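Local coordinates for protein malate dehydrogenase (Naegleria fowleri, PDB 6UM4) that probably catalyses the reversible, nicotinamide-dependent interconversion of malate and oxaloacetate, as other malate dehydrogenases do, at residues A[248-254]-A[337-342]. Residues are numbered along the deposited sequence; the frame is centred on the assembly and turned at random.
Sequences MTRLDHD and DAAIKH
CB of K341 lies over the centre of the R250 guanidinium, 3.7 Å above one face. At the edge, in plane, sits OD1 of D254. The fold is that of lactate/malate dehydrogenases, a Rossmann-type domain followed by an alpha/beta C-terminal domain. NE of R250 bonds to D254 OD1 at 3.3 Å, within a salt bridge. This bond, with the salt bridge from NH1 to D345 on the same helix as K341, probably fixes the rotation of the guanidinium. The H342 ring has a water at its edge, 3.0 Å from ND1. The water takes the N-H of T249, but it is modelled so close to that nitrogen that the bridge is doubtful. NE2 of H342 is bonded to T246.

Helix 250-264 starts just after the last strand of the parallel sheet and meets helix 332-348. The axes of 250-254 and 337-342 cross at 104° and come within 9.0 Å. At the crossing, A338 points its CB at helix 250-254 and meets L251 CB at 3.6 Å. CG of R250 lies anti to the backbone N (chi1 -176°) and passes beside A338 O.

K341 runs across R250 at about a right angle. Its NZ bonds to D337 and to the G153 carbonyl of the second subunit, so the contact borders the dimer interface. D254 OD2 rests 3.4 Å from CD of K341. On the sheet side, M248 bends at chi3 (72°), and its SD lies 3.3 Å from N of A339.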
ATOM      1  N   MET A 248     -15.504   4.048 -10.808  1.00 18.02           N
ATOM      2  CA  MET A 248     -15.030   2.821 -10.168  1.00 17.69           C
ATOM      3  C   MET A 248     -16.135   2.082  -9.415  1.00 18.58           C
ATOM      4  O   MET A 248     -16.648   2.578  -8.405  1.00 20.81           O
ATOM      5  CB  MET A 248     -13.896   3.109  -9.193  1.00 17.46           C
ATOM      6  CG  MET A 248     -13.218   1.815  -8.810  1.00 18.87           C
ATOM      7  SD  MET A 248     -11.773   2.023  -7.773  1.00 22.65           S
ATOM      8  CE  MET A 248     -12.602   2.498  -6.244  1.00 17.13           C
ATOM      9  N   THR A 249     -16.461   0.874  -9.871  1.00 23.32           N
ATOM     10  CA  THR A 249     -17.269  -0.071  -9.098  1.00 17.72           C
ATOM     11  C   THR A 249     -16.468  -1.309  -8.728  1.00 23.56           C
ATOM     12  O   THR A 249     -17.036  -2.310  -8.261  1.00 17.63           O
ATOM     13  CB  THR A 249     -18.508  -0.478  -9.886  1.00 18.10           C
ATOM     14  OG1 THR A 249     -18.097  -0.920 -11.183  1.00 22.24           O
ATOM     15  CG2 THR A 249     -19.423   0.719 -10.036  1.00 21.90           C
ATOM     16  N   ARG A 250     -15.154  -1.265  -8.964  1.00 22.06           N
ATOM     17  CA  ARG A 250     -14.311  -2.424  -8.750  1.00 18.29           C
ATOM     18  C   ARG A 250     -14.308  -2.832  -7.294  1.00 17.21           C
ATOM     19  O   ARG A 250     -14.082  -4.002  -6.985  1.00 23.20           O
ATOM     20  CB  ARG A 250     -12.885  -2.112  -9.221  1.00 25.78           C
ATOM     21  CG  ARG A 250     -11.904  -3.283  -9.145  1.00 17.44           C
ATOM     22  CD  ARG A 250     -12.515  -4.531  -9.777  1.00 20.39           C
ATOM     23  NE  ARG A 250     -11.550  -5.614  -9.835  1.00 21.09           N
ATOM     24  CZ  ARG A 250     -10.678  -5.797 -10.819  1.00 26.28           C
ATOM     25  NH1 ARG A 250     -10.647  -4.961 -11.858  1.00 22.38           N
ATOM     26  NH2 ARG A 250      -9.818  -6.814 -10.750  1.00 21.11           N
ATOM     27  N   LEU A 251     -14.537  -1.881  -6.378  1.00 17.14           N
ATOM     28  CA  LEU A 251     -14.535  -2.238  -4.967  1.00 18.61           C
ATOM     29  C   LEU A 251     -15.821  -2.979  -4.605  1.00 21.91           C
ATOM     30  O   LEU A 251     -15.786  -3.969  -3.861  1.00 21.73           O
ATOM     31  CB  LEU A 251     -14.338  -1.002  -4.089  1.00 17.20           C
ATOM     32  CG  LEU A 251     -14.289  -1.377  -2.606  1.00 17.39           C
ATOM     33  CD1 LEU A 251     -13.121  -2.319  -2.314  1.00 22.06           C
ATOM     34  CD2 LEU A 251     -14.312  -0.179  -1.652  1.00 17.58           C
ATOM     35  N   ASP A 252     -16.965  -2.516  -5.119  1.00 17.58           N
ATOM     36  CA  ASP A 252     -18.190  -3.300  -4.999  1.00 19.54           C
ATOM     37  C   ASP A 252     -17.969  -4.704  -5.548  1.00 17.98           C
ATOM     38  O   ASP A 252     -18.319  -5.711  -4.909  1.00 18.24           O
ATOM     39  CB  ASP A 252     -19.350  -2.616  -5.723  1.00 18.15           C
ATOM     40  CG  ASP A 252     -19.541  -1.149  -5.318  1.00 24.55           C
ATOM     41  OD1 ASP A 252     -19.651  -0.826  -4.117  1.00 22.95           O
ATOM     42  OD2 ASP A 252     -19.661  -0.305  -6.232  1.00 28.22           O
ATOM     43  N   HIS A 253     -17.380  -4.779  -6.739  1.00 17.86           N
ATOM     44  CA  HIS A 253     -17.089  -6.057  -7.379  1.00 18.03           C
ATOM     45  C   HIS A 253     -16.255  -6.961  -6.474  1.00 24.58           C
ATOM     46  O   HIS A 253     -16.634  -8.105  -6.195  1.00 22.83           O
ATOM     47  CB  HIS A 253     -16.374  -5.787  -8.706  1.00 20.20           C
ATOM     48  CG  HIS A 253     -15.993  -7.020  -9.455  1.00 22.64           C
ATOM     49  ND1 HIS A 253     -16.694  -7.466 -10.553  1.00 27.11           N
ATOM     50  CD2 HIS A 253     -14.977  -7.898  -9.274  1.00 28.39           C
ATOM     51  CE1 HIS A 253     -16.133  -8.569 -11.016  1.00 26.59           C
ATOM     52  NE2 HIS A 253     -15.085  -8.851 -10.260  1.00 28.22           N
ATOM     53  N   ASP A 254     -15.130  -6.446  -5.980  1.00 18.87           N
ATOM     54  CA  ASP A 254     -14.266  -7.249  -5.133  1.00 17.85           C
ATOM     55  C   ASP A 254     -14.944  -7.608  -3.816  1.00 22.10           C
ATOM     56  O   ASP A 254     -14.628  -8.647  -3.221  1.00 19.95           O
ATOM     57  CB  ASP A 254     -12.932  -6.514  -4.873  1.00 19.03           C
ATOM     58  CG  ASP A 254     -12.055  -6.430  -6.122  1.00 25.39           C
ATOM     59  OD1 ASP A 254     -12.291  -7.206  -7.089  1.00 22.55           O
ATOM     60  OD2 ASP A 254     -11.142  -5.568  -6.150  1.00 29.26           O
ATOM     61  N   ASP A 337      -6.878  -0.183  -3.231  1.00 20.48           N
ATOM     62  CA  ASP A 337      -6.638  -1.470  -3.880  1.00 17.48           C
ATOM     63  C   ASP A 337      -7.527  -1.661  -5.115  1.00 19.63           C
ATOM     64  O   ASP A 337      -7.069  -2.151  -6.152  1.00 23.67           O
ATOM     65  CB  ASP A 337      -6.874  -2.609  -2.894  1.00 17.60           C
ATOM     66  CG  ASP A 337      -6.699  -3.961  -3.538  1.00 19.47           C
ATOM     67  OD1 ASP A 337      -5.537  -4.412  -3.668  1.00 25.51           O
ATOM     68  OD2 ASP A 337      -7.727  -4.571  -3.916  1.00 25.07           O
ATOM     69  N   ALA A 338      -8.815  -1.339  -4.999  1.00 17.12           N
ATOM     70  CA  ALA A 338      -9.709  -1.452  -6.154  1.00 17.33           C
ATOM     71  C   ALA A 338      -9.284  -0.526  -7.289  1.00 18.19           C
ATOM     72  O   ALA A 338      -9.398  -0.888  -8.470  1.00 17.22           O
ATOM     73  CB  ALA A 338     -11.144  -1.145  -5.731  1.00 16.96           C
ATOM     74  N   ALA A 339      -8.834   0.692  -6.961  1.00 17.18           N
ATOM     75  CA  ALA A 339      -8.347   1.603  -8.007  1.00 17.31           C
ATOM     76  C   ALA A 339      -7.113   1.035  -8.698  1.00 18.25           C
ATOM     77  O   ALA A 339      -7.001   1.066  -9.924  1.00 17.78           O
ATOM     78  CB  ALA A 339      -8.038   2.987  -7.431  1.00 17.93           C
ATOM     79  N   ILE A 340      -6.163   0.512  -7.928  1.00 20.43           N
ATOM     80  CA  ILE A 340      -5.019  -0.130  -8.564  1.00 22.38           C
ATOM     81  C   ILE A 340      -5.503  -1.235  -9.500  1.00 19.50           C
ATOM     82  O   ILE A 340      -5.120  -1.289 -10.674  1.00 23.11           O
ATOM     83  CB  ILE A 340      -4.044  -0.671  -7.503  1.00 18.61           C
ATOM     84  CG1 ILE A 340      -3.417   0.484  -6.716  1.00 20.47           C
ATOM     85  CG2 ILE A 340      -2.933  -1.458  -8.176  1.00 18.63           C
ATOM     86  CD1 ILE A 340      -2.515   1.405  -7.539  1.00 20.84           C
ATOM     87  N   LYS A 341      -6.407  -2.092  -9.016  1.00 17.84           N
ATOM     88  CA  LYS A 341      -6.877  -3.186  -9.867  1.00 18.02           C
ATOM     89  C   LYS A 341      -7.622  -2.656 -11.097  1.00 19.38           C
ATOM     90  O   LYS A 341      -7.447  -3.168 -12.213  1.00 18.52           O
ATOM     91  CB  LYS A 341      -7.763  -4.153  -9.071  1.00 18.58           C
ATOM     92  CG  LYS A 341      -7.008  -5.109  -8.105  1.00 17.99           C
ATOM     93  CD  LYS A 341      -8.005  -5.964  -7.340  1.00 20.42           C
ATOM     94  CE  LYS A 341      -7.354  -7.149  -6.628  1.00 23.17           C
ATOM     95  NZ  LYS A 341      -6.633  -6.772  -5.372  1.00 22.23           N
ATOM     96  N   HIS A 342      -8.478  -1.653 -10.910  1.00 17.82           N
ATOM     97  CA  HIS A 342      -9.217  -1.095 -12.040  1.00 17.99           C
ATOM     98  C   HIS A 342      -8.265  -0.573 -13.115  1.00 21.33           C
ATOM     99  O   HIS A 342      -8.411  -0.899 -14.298  1.00 23.88           O
ATOM    100  CB  HIS A 342     -10.158   0.008 -11.554  1.00 17.73           C
ATOM    101  CG  HIS A 342     -10.897   0.715 -12.662  1.00 22.85           C
ATOM    102  ND1 HIS A 342     -12.272   0.705 -12.766  1.00 19.69           N
ATOM    103  CD2 HIS A 342     -10.452   1.464 -13.701  1.00 20.28           C
ATOM    104  CE1 HIS A 342     -12.644   1.406 -13.824  1.00 18.35           C
ATOM    105  NE2 HIS A 342     -11.559   1.876 -14.414  1.00 18.59           N
TER
HETATM  106  O   HOH W   1     -14.765  -0.242 -11.358  1.00 21.30           O